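Local coordinates for protein aldose-aldose oxidoreductase (Caulobacter crescentus, PDB 5A04) that probably oxidises one aldose while reducing another, passing hydride through a tightly held NADP(H) cofactor in a Rossmann-type domain, at residues R5-A10 against H299-I304; A27-S32 against Q292-L297; G181-I186 against E325-A330; V205-S210 against D223-Q228; C247-V252 against E260-T265. All coordinates share one frame; numbering follows the deposited sequence.

Contact 1: residues R5-A10 against H299-I304; sequences RKLGYA and HLSECI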
# COMPACT_ATOMS: atom_id res chain seq x y z
N ARG A 5 32.84 26.77 14.86
CA ARG A 5 33.57 26.15 13.76
C ARG A 5 32.62 25.73 12.65
O ARG A 5 31.65 24.99 12.89
CB ARG A 5 34.35 24.92 14.24
CG ARG A 5 35.52 25.23 15.17
CD ARG A 5 35.91 23.98 15.94
NE ARG A 5 34.78 23.47 16.72
CZ ARG A 5 34.78 22.32 17.38
NH1 ARG A 5 35.85 21.53 17.36
NH2 ARG A 5 33.70 21.95 18.05
N LYS A 6 32.89 26.20 11.43
CA LYS A 6 32.12 25.77 10.26
C LYS A 6 33.02 25.07 9.25
O LYS A 6 34.07 25.59 8.88
CB LYS A 6 31.41 26.95 9.61
CG LYS A 6 30.39 27.61 10.52
CD LYS A 6 29.49 28.57 9.75
CE LYS A 6 28.48 29.23 10.66
NZ LYS A 6 29.15 29.80 11.87
N LEU A 7 32.61 23.89 8.81
CA LEU A 7 33.36 23.19 7.77
C LEU A 7 32.90 23.68 6.41
O LEU A 7 31.74 24.01 6.23
CB LEU A 7 33.19 21.68 7.90
CG LEU A 7 33.76 21.12 9.20
CD1 LEU A 7 33.88 19.62 9.08
CD2 LEU A 7 35.12 21.75 9.51
N GLY A 8 33.82 23.71 5.44
CA GLY A 8 33.51 24.27 4.13
C GLY A 8 33.05 23.23 3.12
O GLY A 8 33.71 22.22 2.91
N TYR A 9 31.90 23.49 2.50
CA TYR A 9 31.36 22.63 1.44
C TYR A 9 31.72 23.12 0.04
O TYR A 9 31.57 24.30 -0.27
CB TYR A 9 29.83 22.56 1.54
CG TYR A 9 29.28 21.52 2.47
CD1 TYR A 9 29.28 21.70 3.85
CD2 TYR A 9 28.70 20.37 1.95
CE1 TYR A 9 28.75 20.72 4.70
CE2 TYR A 9 28.17 19.40 2.77
CZ TYR A 9 28.19 19.57 4.14
OH TYR A 9 27.65 18.58 4.94
N ALA A 10 32.17 22.20 -0.81
CA ALA A 10 32.15 22.41 -2.25
C ALA A 10 30.90 21.72 -2.80
O ALA A 10 30.71 20.53 -2.58
CB ALA A 10 33.43 21.85 -2.91
N HIS A 299 24.96 17.64 10.03
CA HIS A 299 25.26 16.32 10.59
C HIS A 299 26.64 15.84 10.16
O HIS A 299 27.42 15.37 10.99
CB HIS A 299 24.21 15.28 10.18
CG HIS A 299 24.42 13.94 10.81
ND1 HIS A 299 24.28 13.72 12.17
CD2 HIS A 299 24.76 12.74 10.27
CE1 HIS A 299 24.52 12.45 12.43
NE2 HIS A 299 24.82 11.83 11.30
N LEU A 300 26.95 15.96 8.87
CA LEU A 300 28.25 15.49 8.39
C LEU A 300 29.36 16.31 9.03
O LEU A 300 30.34 15.76 9.52
CB LEU A 300 28.33 15.56 6.86
CG LEU A 300 29.67 15.11 6.26
CD1 LEU A 300 30.07 13.74 6.80
CD2 LEU A 300 29.58 15.09 4.74
N SER A 301 29.18 17.62 9.04
CA SER A 301 30.16 18.52 9.66
C SER A 301 30.41 18.16 11.12
O SER A 301 31.57 18.08 11.57
CB SER A 301 29.69 19.97 9.55
OG SER A 301 29.61 20.36 8.19
N GLU A 302 29.34 17.94 11.87
CA GLU A 302 29.46 17.59 13.28
C GLU A 302 30.14 16.23 13.46
O GLU A 302 30.94 16.06 14.37
CB GLU A 302 28.10 17.60 13.97
CG GLU A 302 27.45 18.99 14.02
CD GLU A 302 25.97 18.94 14.38
OE1 GLU A 302 25.48 17.89 14.83
OE2 GLU A 302 25.29 19.97 14.20
N CYS A 303 29.85 15.28 12.58
CA CYS A 303 30.54 13.99 12.63
C CYS A 303 32.04 14.16 12.45
O CYS A 303 32.83 13.53 13.16
CB CYS A 303 30.00 13.02 11.57
SG CYS A 303 28.39 12.33 11.99
N ILE A 304 32.43 14.99 11.49
CA ILE A 304 33.85 15.26 11.26
C ILE A 304 34.48 15.95 12.48
O ILE A 304 35.55 15.56 12.93
CB ILE A 304 34.05 16.12 9.99
CG1 ILE A 304 33.57 15.34 8.76
CG2 ILE A 304 35.52 16.52 9.83
CD1 ILE A 304 33.34 16.21 7.52
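Leu7 and Ile304 form the tight part of this contact. Leu7 CD1 lies 3.6 Å from Ile304 CG2 and equally near the branching CB, and the two side chains cross obliquely. CG of Leu7 stands opposite its carbonyl carbon (chi1 -64°), which sends CD1 to the helix. Leu7 CB also sits 3.8 Å from Ser301 OG. Tyr9 extends the packing. Ser301 OG lies at its ring edge, near the ring plane, 3.6 Å from Tyr9 CE1. The phenol oxygen reaches the preceding helix residue, with Tyr9 OH 3.6 Å from Leu300 CB. Strand 7-12 belongs to the parallel sheet of the Rossmann fold, and helix 292-306 packs against that sheet. The local axes approach to 9.4 Å at 132°. No hydrogen bond joins the two segments, yet both hydroxyls are satisfied nearby: Tyr9 OH pairs with Leu297 O, and Ser301 OG with Ser32 OG. Ile76 of the adjoining strand touches Tyr9, Leu300, Ser301 and Ile304. The loose side lies at the chain start. Arg5 and Lys6 are exposed to solvent, and the Lys6 side chain points away from the helix. Glu302 points away from the strand and is partly exposed.

Contact 2: residues A27-S32 against Q292-L297; sequences AECEHS and QFSAQL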
# COMPACT_ATOMS: atom_id res chain seq x y z
N ALA A 27 22.03 28.94 4.97
CA ALA A 27 21.61 30.06 5.82
C ALA A 27 21.34 29.65 7.26
O ALA A 27 21.67 30.38 8.20
CB ALA A 27 20.37 30.74 5.23
N GLU A 28 20.73 28.48 7.45
CA GLU A 28 20.37 28.02 8.78
C GLU A 28 21.38 27.05 9.41
O GLU A 28 21.14 26.55 10.51
CB GLU A 28 18.99 27.35 8.74
CG GLU A 28 17.85 28.27 8.31
CD GLU A 28 17.65 28.34 6.81
OE1 GLU A 28 18.18 27.48 6.08
OE2 GLU A 28 16.95 29.27 6.35
N CYS A 29 22.49 26.78 8.74
CA CYS A 29 23.51 25.89 9.30
C CYS A 29 24.30 26.55 10.41
O CYS A 29 24.55 27.75 10.39
CB CYS A 29 24.50 25.43 8.23
SG CYS A 29 23.78 24.30 7.04
N GLU A 30 24.74 25.73 11.37
CA GLU A 30 25.57 26.21 12.46
C GLU A 30 27.01 25.74 12.37
O GLU A 30 27.89 26.30 13.02
CB GLU A 30 25.01 25.76 13.81
CG GLU A 30 23.65 26.30 14.12
CD GLU A 30 23.08 25.68 15.38
OE1 GLU A 30 22.83 24.46 15.37
OE2 GLU A 30 22.91 26.41 16.37
N HIS A 31 27.25 24.70 11.57
CA HIS A 31 28.59 24.11 11.51
C HIS A 31 29.06 23.87 10.09
O HIS A 31 30.03 23.14 9.87
CB HIS A 31 28.61 22.79 12.28
CG HIS A 31 28.32 22.96 13.73
ND1 HIS A 31 29.18 23.61 14.59
CD2 HIS A 31 27.24 22.62 14.47
CE1 HIS A 31 28.65 23.64 15.80
NE2 HIS A 31 27.47 23.05 15.76
N SER A 32 28.38 24.50 9.13
CA SER A 32 28.68 24.34 7.72
C SER A 32 28.63 25.66 6.99
O SER A 32 27.81 26.51 7.32
CB SER A 32 27.68 23.37 7.07
OG SER A 32 27.52 22.23 7.89
N GLN A 292 15.27 20.09 7.62
CA GLN A 292 15.95 18.83 7.27
C GLN A 292 17.22 19.02 6.42
O GLN A 292 18.15 18.22 6.51
CB GLN A 292 14.98 17.89 6.54
CG GLN A 292 14.43 18.43 5.22
CD GLN A 292 13.41 17.50 4.58
OE1 GLN A 292 13.63 16.28 4.50
NE2 GLN A 292 12.28 18.06 4.14
N PHE A 293 17.26 20.06 5.59
CA PHE A 293 18.39 20.25 4.68
C PHE A 293 19.60 20.76 5.45
O PHE A 293 20.69 20.19 5.37
CB PHE A 293 18.02 21.21 3.55
CG PHE A 293 16.76 20.82 2.84
CD1 PHE A 293 16.76 19.80 1.90
CD2 PHE A 293 15.56 21.44 3.15
CE1 PHE A 293 15.58 19.43 1.27
CE2 PHE A 293 14.38 21.08 2.52
CZ PHE A 293 14.39 20.06 1.58
N SER A 294 19.41 21.84 6.20
CA SER A 294 20.48 22.37 7.04
C SER A 294 20.93 21.35 8.08
O SER A 294 22.12 21.26 8.39
CB SER A 294 20.01 23.65 7.75
OG SER A 294 19.51 24.57 6.79
N ALA A 295 19.98 20.61 8.62
CA ALA A 295 20.31 19.54 9.57
C ALA A 295 21.17 18.45 8.93
O ALA A 295 22.09 17.91 9.55
CB ALA A 295 19.04 18.94 10.14
N GLN A 296 20.86 18.10 7.69
CA GLN A 296 21.63 17.07 6.98
C GLN A 296 23.07 17.56 6.78
O GLN A 296 24.03 16.84 7.06
CB GLN A 296 20.97 16.73 5.64
CG GLN A 296 21.76 15.71 4.81
CD GLN A 296 21.31 15.66 3.37
OE1 GLN A 296 20.28 15.10 3.06
NE2 GLN A 296 22.10 16.25 2.48
N LEU A 297 23.20 18.81 6.33
CA LEU A 297 24.52 19.40 6.09
C LEU A 297 25.33 19.45 7.39
O LEU A 297 26.50 19.05 7.41
CB LEU A 297 24.38 20.81 5.49
CG LEU A 297 23.77 20.90 4.09
CD1 LEU A 297 23.34 22.33 3.75
CD2 LEU A 297 24.75 20.39 3.05
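Cys29 and Leu297 supply the apolar part of this contact. Cys29 SG lies 3.9 Å from Leu297 CD1 and at a similar distance from the CB of the same leucine. The sulfur also rests on the helix backbone, 3.7 Å from Ser294 O. Its position follows from chi1 of -70°, with SG beside the backbone N of Cys29. Next to it Ser294 packs on Glu28, where Ser294 OG is 3.4 Å from Glu28 CB. This packing joins two parts of the protein. The loop 27-32 leads into the second strand of the Rossmann fold, while segment 292-297 is the start of helix 292-306, which comes late in the chain. No hydrogen bond runs directly between the two segments. The polar atoms that approach each other have other partners. Glu28 bends at chi2 (87°), and its OE1 comes within 3.3 Å of Ser294 OG. Both ends turn to Arg25: Glu28 OE1 forms a salt bridge with its side chain, and Ser294 OG bonds to its carbonyl oxygen. Ser32 OG stands 3.4 Å from Leu297 O but is hydrogen-bonded to Asp298. Asp298, one residue further along the helix, ties down the loop. Its carboxylate also takes the backbone N-H groups of Glu30 and His31.

Contact 3: residues G181-I186 against E325-A330; sequences GSLMDI and EAIYRA. With BGC (beta-D-glucopyranose), chain H.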
# COMPACT_ATOMS: atom_id res chain seq x y z
N GLY A 181 15.08 3.24 -13.42
CA GLY A 181 13.93 4.13 -13.50
C GLY A 181 13.44 4.61 -12.15
O GLY A 181 14.23 5.02 -11.30
N SER A 182 12.12 4.56 -11.94
CA SER A 182 11.52 5.11 -10.72
C SER A 182 12.13 4.59 -9.42
O SER A 182 12.25 5.33 -8.45
CB SER A 182 10.00 4.85 -10.71
OG SER A 182 9.72 3.49 -10.43
N LEU A 183 12.53 3.32 -9.39
CA LEU A 183 13.07 2.76 -8.16
C LEU A 183 14.36 3.47 -7.75
O LEU A 183 14.61 3.66 -6.57
CB LEU A 183 13.34 1.26 -8.32
CG LEU A 183 13.88 0.53 -7.09
CD1 LEU A 183 12.98 0.78 -5.87
CD2 LEU A 183 14.02 -0.97 -7.38
N MET A 184 15.18 3.83 -8.73
CA MET A 184 16.44 4.48 -8.43
C MET A 184 16.19 5.89 -7.89
O MET A 184 16.89 6.34 -6.99
CB MET A 184 17.34 4.51 -9.68
CG MET A 184 17.92 3.15 -10.04
SD MET A 184 19.00 2.51 -8.76
CE MET A 184 20.45 3.51 -9.02
N ASP A 185 15.14 6.54 -8.38
CA ASP A 185 14.94 7.96 -8.08
C ASP A 185 14.03 8.26 -6.91
O ASP A 185 14.33 9.12 -6.09
CB ASP A 185 14.39 8.67 -9.31
CG ASP A 185 14.27 10.16 -9.10
OD1 ASP A 185 15.33 10.83 -9.01
OD2 ASP A 185 13.13 10.66 -8.98
N ILE A 186 12.88 7.60 -6.89
CA ILE A 186 11.83 7.99 -5.96
C ILE A 186 11.37 6.78 -5.15
O ILE A 186 11.06 6.88 -3.96
CB ILE A 186 10.65 8.68 -6.74
CG1 ILE A 186 9.55 9.09 -5.78
CG2 ILE A 186 10.13 7.81 -7.88
CD1 ILE A 186 10.03 10.08 -4.75
N GLU A 325 18.85 -4.17 -6.16
CA GLU A 325 19.24 -5.25 -7.08
C GLU A 325 18.29 -6.43 -6.94
O GLU A 325 17.88 -7.02 -7.95
CB GLU A 325 20.69 -5.68 -6.83
CG GLU A 325 21.69 -4.64 -7.35
CD GLU A 325 23.10 -5.17 -7.56
OE1 GLU A 325 23.35 -6.38 -7.28
OE2 GLU A 325 23.96 -4.37 -8.00
N ALA A 326 17.91 -6.77 -5.71
CA ALA A 326 17.01 -7.90 -5.48
C ALA A 326 15.60 -7.62 -6.00
O ALA A 326 14.92 -8.53 -6.49
CB ALA A 326 16.97 -8.28 -4.01
N ILE A 327 15.13 -6.38 -5.85
CA ILE A 327 13.82 -5.98 -6.38
C ILE A 327 13.79 -6.14 -7.90
O ILE A 327 12.86 -6.71 -8.46
CB ILE A 327 13.46 -4.53 -5.98
CG1 ILE A 327 13.27 -4.44 -4.46
CG2 ILE A 327 12.19 -4.05 -6.74
CD1 ILE A 327 13.39 -3.00 -3.90
N TYR A 328 14.82 -5.63 -8.58
CA TYR A 328 14.87 -5.75 -10.02
C TYR A 328 14.90 -7.23 -10.43
O TYR A 328 14.24 -7.64 -11.38
CB TYR A 328 16.07 -4.99 -10.57
CG TYR A 328 15.89 -3.49 -10.69
CD1 TYR A 328 14.73 -2.94 -11.23
CD2 TYR A 328 16.91 -2.63 -10.31
CE1 TYR A 328 14.59 -1.56 -11.36
CE2 TYR A 328 16.78 -1.26 -10.43
CZ TYR A 328 15.62 -0.73 -10.96
OH TYR A 328 15.51 0.64 -11.10
N ARG A 329 15.64 -8.04 -9.68
CA ARG A 329 15.76 -9.46 -10.00
C ARG A 329 14.43 -10.18 -9.76
O ARG A 329 14.02 -11.02 -10.56
CB ARG A 329 16.86 -10.12 -9.19
CG ARG A 329 17.01 -11.62 -9.46
CD ARG A 329 18.30 -12.15 -8.84
NE ARG A 329 19.45 -11.35 -9.25
CZ ARG A 329 20.21 -11.58 -10.32
NH1 ARG A 329 19.95 -12.62 -11.11
NH2 ARG A 329 21.23 -10.79 -10.61
N ALA A 330 13.75 -9.82 -8.67
CA ALA A 330 12.47 -10.46 -8.34
C ALA A 330 11.43 -10.20 -9.42
O ALA A 330 10.65 -11.10 -9.74
CB ALA A 330 11.96 -9.98 -6.97
C2 BGC H . 14.07 12.82 -6.42
C3 BGC H . 13.23 13.86 -7.17
C4 BGC H . 11.90 14.04 -6.49
C5 BGC H . 12.07 14.31 -5.00
C6 BGC H . 10.69 14.26 -4.31
C1 BGC H . 14.17 13.29 -5.04
O1 BGC H . 15.05 12.44 -4.30
O2 BGC H . 15.34 12.72 -7.04
O3 BGC H . 13.06 13.39 -8.50
O4 BGC H . 11.20 15.11 -7.10
O5 BGC H . 12.89 13.33 -4.41
O6 BGC H . 10.79 14.71 -2.95
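The glucose pocket is built partly on helix 182-198, which holds the sugar through Asp185 and packs through Leu183 on Tyr328 and Ile327. CG of Asp185 lies anti to its backbone N (chi1 -176°), which swings the carboxylate to the sugar. Each carboxylate oxygen takes one sugar hydroxyl: glucose O2 donates to Asp185 OD1 at 2.7 Å, and O3 donates to OD2 at 2.8 Å. OD1 also forms a salt bridge with Arg172. A leucine here would probably leave O2 and O3 of the sugar without their acceptors and Arg172 without its anionic mate. Leu183 CD2 makes a CH-pi contact with Tyr328, 4.0 Å from the ring centroid and 14° off the normal. The same methyl meets Ile327 CG2 at 3.6 Å. The local axes of the two segments run nearly antiparallel, at 152°, on the mixed sheet of the C-terminal alpha/beta domain. Gly181 N-caps the first helix. Tyr328 OH comes up to this turn, 3.6 Å from Leu183 CB and 3.6 Å from Met184 CG. The hydroxyl itself is hydrogen-bonded to Glu222, whose carboxylate also accepts from the backbone N-H groups of Gly181 and Leu183.

Contact 4: residues V205-S210 against D223-Q228; sequences VNAVES and DIINFQ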
# COMPACT_ATOMS: atom_id res chain seq x y z
N VAL A 205 12.14 -10.68 -0.89
CA VAL A 205 11.66 -9.61 -1.75
C VAL A 205 10.81 -10.16 -2.89
O VAL A 205 11.25 -11.10 -3.57
CB VAL A 205 12.84 -8.82 -2.36
CG1 VAL A 205 12.33 -7.74 -3.30
CG2 VAL A 205 13.73 -8.24 -1.26
N ASN A 206 9.62 -9.60 -3.08
CA ASN A 206 8.81 -9.79 -4.30
C ASN A 206 8.73 -8.49 -5.05
O ASN A 206 8.82 -7.42 -4.44
CB ASN A 206 7.37 -10.22 -3.99
CG ASN A 206 7.21 -11.69 -3.71
OD1 ASN A 206 8.02 -12.51 -4.15
ND2 ASN A 206 6.14 -12.03 -2.99
N ALA A 207 8.50 -8.55 -6.36
CA ALA A 207 8.25 -7.33 -7.12
C ALA A 207 7.46 -7.60 -8.39
O ALA A 207 7.55 -8.68 -8.98
CB ALA A 207 9.57 -6.63 -7.46
N VAL A 208 6.70 -6.59 -8.80
CA VAL A 208 6.00 -6.58 -10.08
C VAL A 208 6.34 -5.28 -10.80
O VAL A 208 6.27 -4.20 -10.20
CB VAL A 208 4.46 -6.71 -9.90
CG1 VAL A 208 4.10 -8.08 -9.34
CG2 VAL A 208 3.93 -5.65 -8.99
N GLU A 209 6.72 -5.37 -12.07
CA GLU A 209 6.98 -4.18 -12.88
C GLU A 209 5.86 -3.95 -13.88
O GLU A 209 5.29 -4.90 -14.42
CB GLU A 209 8.32 -4.30 -13.62
CG GLU A 209 8.73 -3.00 -14.31
CD GLU A 209 9.53 -3.21 -15.58
OE1 GLU A 209 10.42 -4.10 -15.59
OE2 GLU A 209 9.26 -2.46 -16.56
N SER A 210 5.53 -2.69 -14.11
CA SER A 210 4.57 -2.35 -15.15
C SER A 210 4.99 -1.09 -15.86
O SER A 210 4.96 0.01 -15.29
CB SER A 210 3.17 -2.20 -14.56
OG SER A 210 2.21 -1.99 -15.59
N ASP A 223 8.80 2.33 -15.29
CA ASP A 223 7.82 3.27 -14.75
C ASP A 223 7.41 2.80 -13.36
O ASP A 223 7.86 3.36 -12.36
CB ASP A 223 6.62 3.37 -15.69
CG ASP A 223 5.46 4.14 -15.08
OD1 ASP A 223 5.65 4.83 -14.07
OD2 ASP A 223 4.35 4.06 -15.65
N ILE A 224 6.55 1.79 -13.30
CA ILE A 224 6.12 1.24 -12.01
C ILE A 224 6.90 -0.01 -11.65
O ILE A 224 7.05 -0.92 -12.47
CB ILE A 224 4.61 0.90 -12.00
CG1 ILE A 224 3.77 2.19 -12.09
CG2 ILE A 224 4.24 0.15 -10.73
CD1 ILE A 224 2.26 1.93 -12.27
N ILE A 225 7.44 -0.06 -10.44
CA ILE A 225 7.92 -1.33 -9.91
C ILE A 225 7.59 -1.37 -8.42
O ILE A 225 8.19 -0.69 -7.58
CB ILE A 225 9.43 -1.58 -10.21
CG1 ILE A 225 9.86 -2.96 -9.69
CG2 ILE A 225 10.34 -0.45 -9.66
CD1 ILE A 225 11.25 -3.39 -10.21
N ASN A 226 6.56 -2.16 -8.10
CA ASN A 226 6.07 -2.27 -6.73
C ASN A 226 6.71 -3.48 -6.10
O ASN A 226 6.96 -4.48 -6.79
CB ASN A 226 4.55 -2.38 -6.71
CG ASN A 226 3.88 -1.18 -7.35
OD1 ASN A 226 4.45 -0.08 -7.39
ND2 ASN A 226 2.66 -1.38 -7.84
N PHE A 227 6.99 -3.42 -4.81
CA PHE A 227 7.70 -4.52 -4.19
C PHE A 227 7.21 -4.81 -2.79
O PHE A 227 6.60 -3.96 -2.13
CB PHE A 227 9.23 -4.28 -4.21
CG PHE A 227 9.66 -2.93 -3.67
CD1 PHE A 227 9.61 -1.79 -4.48
CD2 PHE A 227 10.16 -2.82 -2.38
CE1 PHE A 227 10.03 -0.53 -3.97
CE2 PHE A 227 10.59 -1.58 -1.88
CZ PHE A 227 10.52 -0.44 -2.68
N GLN A 228 7.44 -6.05 -2.37
CA GLN A 228 7.09 -6.51 -1.04
C GLN A 228 8.38 -6.89 -0.33
O GLN A 228 9.26 -7.48 -0.95
CB GLN A 228 6.18 -7.73 -1.08
CG GLN A 228 4.92 -7.53 -1.89
CD GLN A 228 3.99 -8.71 -1.74
OE1 GLN A 228 4.29 -9.81 -2.23
NE2 GLN A 228 2.86 -8.51 -1.05
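Asn206 and Gln228 both place CG opposite their carbonyl carbon (chi1 -81° and -55°), and this brings their amides together on one face of the sheet. Strands 204-210 and 224-230 are antiparallel neighbours in the large mixed sheet of the C-terminal domain. Asn206 ND2 donates to Gln228 OE1 at 3.0 Å, almost straight at 172°. The bond lies in the carbonyl plane of the acceptor, and the two amides are nearly coplanar. Asn206 OD1 is hydrogen-bonded to Thr336 OG1. The backbones are joined by three hydrogen-bonded pairs, Asn206 with Gln228, Val208 with Asn226 and Ser210 with Ile224. Each is closed by two bonds. Gln228 N lies 2.8 Å from Asn206 O. Ile224 N lies 3.1 Å from Ser210 O. Val208 CG2 packs on Asn226 CB at 4.0 Å. This face meets the second subunit, where Gln228 NE2 bonds to Asn226 O of that subunit and the reverse bond also forms. The other face carries Ala207, Ile225 and Phe227, packed under Ile327, with Leu183 touching the last two. The Phe227 ring leads away from strand 204-210, so its CB does the touching, 4.0 Å from Ala207 CB and 3.2 Å from Asn206 O.

Contact 5: residues C247-V252 against E260-T265; sequences CNRYRV and EIDPAT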
# COMPACT_ATOMS: atom_id res chain seq x y z
N CYS A 247 2.49 10.22 -5.48
CA CYS A 247 2.25 9.72 -4.15
C CYS A 247 3.48 9.92 -3.30
O CYS A 247 4.60 9.88 -3.80
CB CYS A 247 1.87 8.24 -4.16
SG CYS A 247 2.95 7.18 -5.19
N ASN A 248 3.27 10.10 -2.02
CA ASN A 248 4.39 10.30 -1.12
C ASN A 248 3.90 10.10 0.28
O ASN A 248 3.39 11.03 0.91
CB ASN A 248 5.00 11.70 -1.27
CG ASN A 248 6.32 11.85 -0.53
OD1 ASN A 248 6.41 11.54 0.65
ND2 ASN A 248 7.36 12.26 -1.24
N ARG A 249 4.04 8.89 0.80
CA ARG A 249 3.41 8.59 2.07
C ARG A 249 3.90 7.30 2.66
O ARG A 249 4.43 6.44 1.96
CB ARG A 249 1.89 8.51 1.88
CG ARG A 249 1.45 7.37 0.95
CD ARG A 249 -0.07 7.40 0.72
NE ARG A 249 -0.54 6.16 0.12
CZ ARG A 249 -1.73 5.61 0.38
NH1 ARG A 249 -2.57 6.20 1.21
NH2 ARG A 249 -2.06 4.46 -0.21
N TYR A 250 3.73 7.17 3.97
CA TYR A 250 3.79 5.84 4.56
C TYR A 250 2.90 5.72 5.78
O TYR A 250 2.60 6.72 6.43
CB TYR A 250 5.23 5.44 4.90
CG TYR A 250 6.03 6.26 5.90
CD1 TYR A 250 5.72 6.28 7.26
CD2 TYR A 250 7.17 6.96 5.48
CE1 TYR A 250 6.51 7.00 8.17
CE2 TYR A 250 7.95 7.67 6.37
CZ TYR A 250 7.62 7.68 7.71
OH TYR A 250 8.43 8.38 8.59
N ARG A 251 2.45 4.49 6.04
CA ARG A 251 1.80 4.15 7.29
C ARG A 251 2.50 2.93 7.87
O ARG A 251 2.70 1.94 7.15
CB ARG A 251 0.30 3.86 7.11
CG ARG A 251 -0.35 3.49 8.45
CD ARG A 251 -1.79 3.04 8.31
NE ARG A 251 -2.65 4.11 7.83
CZ ARG A 251 -3.98 4.01 7.76
NH1 ARG A 251 -4.59 2.89 8.12
NH2 ARG A 251 -4.69 5.03 7.31
N VAL A 252 2.89 3.00 9.14
CA VAL A 252 3.44 1.84 9.83
C VAL A 252 2.43 1.43 10.90
O VAL A 252 1.90 2.28 11.63
CB VAL A 252 4.86 2.14 10.41
CG1 VAL A 252 4.88 3.45 11.21
CG2 VAL A 252 5.38 0.95 11.25
N GLU A 260 0.96 7.46 10.39
CA GLU A 260 1.23 7.70 8.98
C GLU A 260 1.64 9.15 8.75
O GLU A 260 1.30 10.02 9.55
CB GLU A 260 -0.00 7.38 8.13
CG GLU A 260 -1.17 8.35 8.32
CD GLU A 260 -2.41 7.95 7.53
OE1 GLU A 260 -2.41 6.86 6.89
OE2 GLU A 260 -3.40 8.72 7.55
N ILE A 261 2.36 9.38 7.66
CA ILE A 261 2.72 10.72 7.23
C ILE A 261 2.39 10.82 5.75
O ILE A 261 2.73 9.93 4.97
CB ILE A 261 4.23 11.04 7.44
CG1 ILE A 261 4.74 10.44 8.74
CG2 ILE A 261 4.47 12.57 7.41
CD1 ILE A 261 6.23 10.69 8.98
N ASP A 262 1.70 11.90 5.38
CA ASP A 262 1.32 12.13 3.99
C ASP A 262 1.09 13.63 3.77
O ASP A 262 0.11 14.18 4.26
CB ASP A 262 0.05 11.33 3.66
CG ASP A 262 -0.35 11.41 2.20
OD1 ASP A 262 0.35 12.05 1.38
OD2 ASP A 262 -1.39 10.80 1.86
N PRO A 263 2.01 14.29 3.04
CA PRO A 263 3.23 13.76 2.42
C PRO A 263 4.29 13.39 3.46
O PRO A 263 4.35 14.00 4.52
CB PRO A 263 3.71 14.92 1.55
CG PRO A 263 3.27 16.14 2.32
CD PRO A 263 1.91 15.76 2.87
N ALA A 264 5.12 12.39 3.16
CA ALA A 264 6.08 11.89 4.14
C ALA A 264 7.50 12.42 3.94
O ALA A 264 8.18 12.77 4.90
CB ALA A 264 6.10 10.35 4.10
N THR A 265 7.96 12.49 2.69
CA THR A 265 9.39 12.75 2.44
C THR A 265 9.57 13.91 1.46
O THR A 265 10.57 14.02 0.75
CB THR A 265 10.10 11.48 1.91
OG1 THR A 265 9.51 11.10 0.68
CG2 THR A 265 9.97 10.33 2.93
O HOH W 1 0.53 10.88 -1.20
O HOH W 2 -2.24 8.61 3.05
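Asn248 OD1 accepts two successive backbone N-H groups, from Ala264 at 2.9 Å and Thr265 at 2.7 Å. Both donors come from the same face of the amide plane. The grip lies just past a cis peptide bond between Asp262 and Pro263, where strand 257-261 has ended. CG of Asn248 is opposite the backbone N (chi1 -170°), which turns the amide to the loop. Asn248 and Arg249 both face Asp160 in a classic beta bulge, and Arg249 NE forms a salt bridge with Asp160. Thr265, which touches the bound glucose, is hydrogen-bonded through OG1 to His161. Further along the hairpin the ladder is regular: Tyr250 and Ile261 exchange two backbone bonds, and their side chains lie side by side, with Ile261 CD1 3.6 Å from Tyr250 CZ. Arg251 grips Glu260 side-on. Its NE (2.9 Å) and NH2 (3.0 Å) both donate to Glu260 OE1, which lies in the guanidinium plane but is met from above its own carboxylate plane. NH2 also bridges to Asp262 of the second subunit, with the reverse bridge formed too, and Glu260 OE2 to Arg273. A methionine in place of Arg251 would probably leave Glu260 OE1 without this salt bridge and Asp262 of the second subunit short of a positive partner. One water links Asn248 N to Asp262 OD1; another links Arg249 NH1 to Asp262 OD2. Strand 156-162 borders strand 247-254 on its other edge, strand 272-275 follows strand 257-261, and helices 137-147 and 182-198 pack on Tyr250.

In the fold
Contacts 1 and 2 share helix 292-306, their centres about 9 Å apart, and fasten this late helix to the Rossmann domain. Contact 2 is nested inside the chain loop closed by contact 1, and contacts 4 and 5 lie inside both loops. Contact 3 crosses them along the chain: 181-186 falls inside those loops and 325-330 beyond them. Its centre is about 32 Å from that of contact 1, across the chain's centre. Contacts 3 and 4 touch, centres about 8 Å apart, helices on sheet. Contact 5 belongs to the same sheet, centre to centre about 19 Å from contact 4, and both meet the second subunit. Contacts 3 and 5 each bring a residue to the glucose pocket.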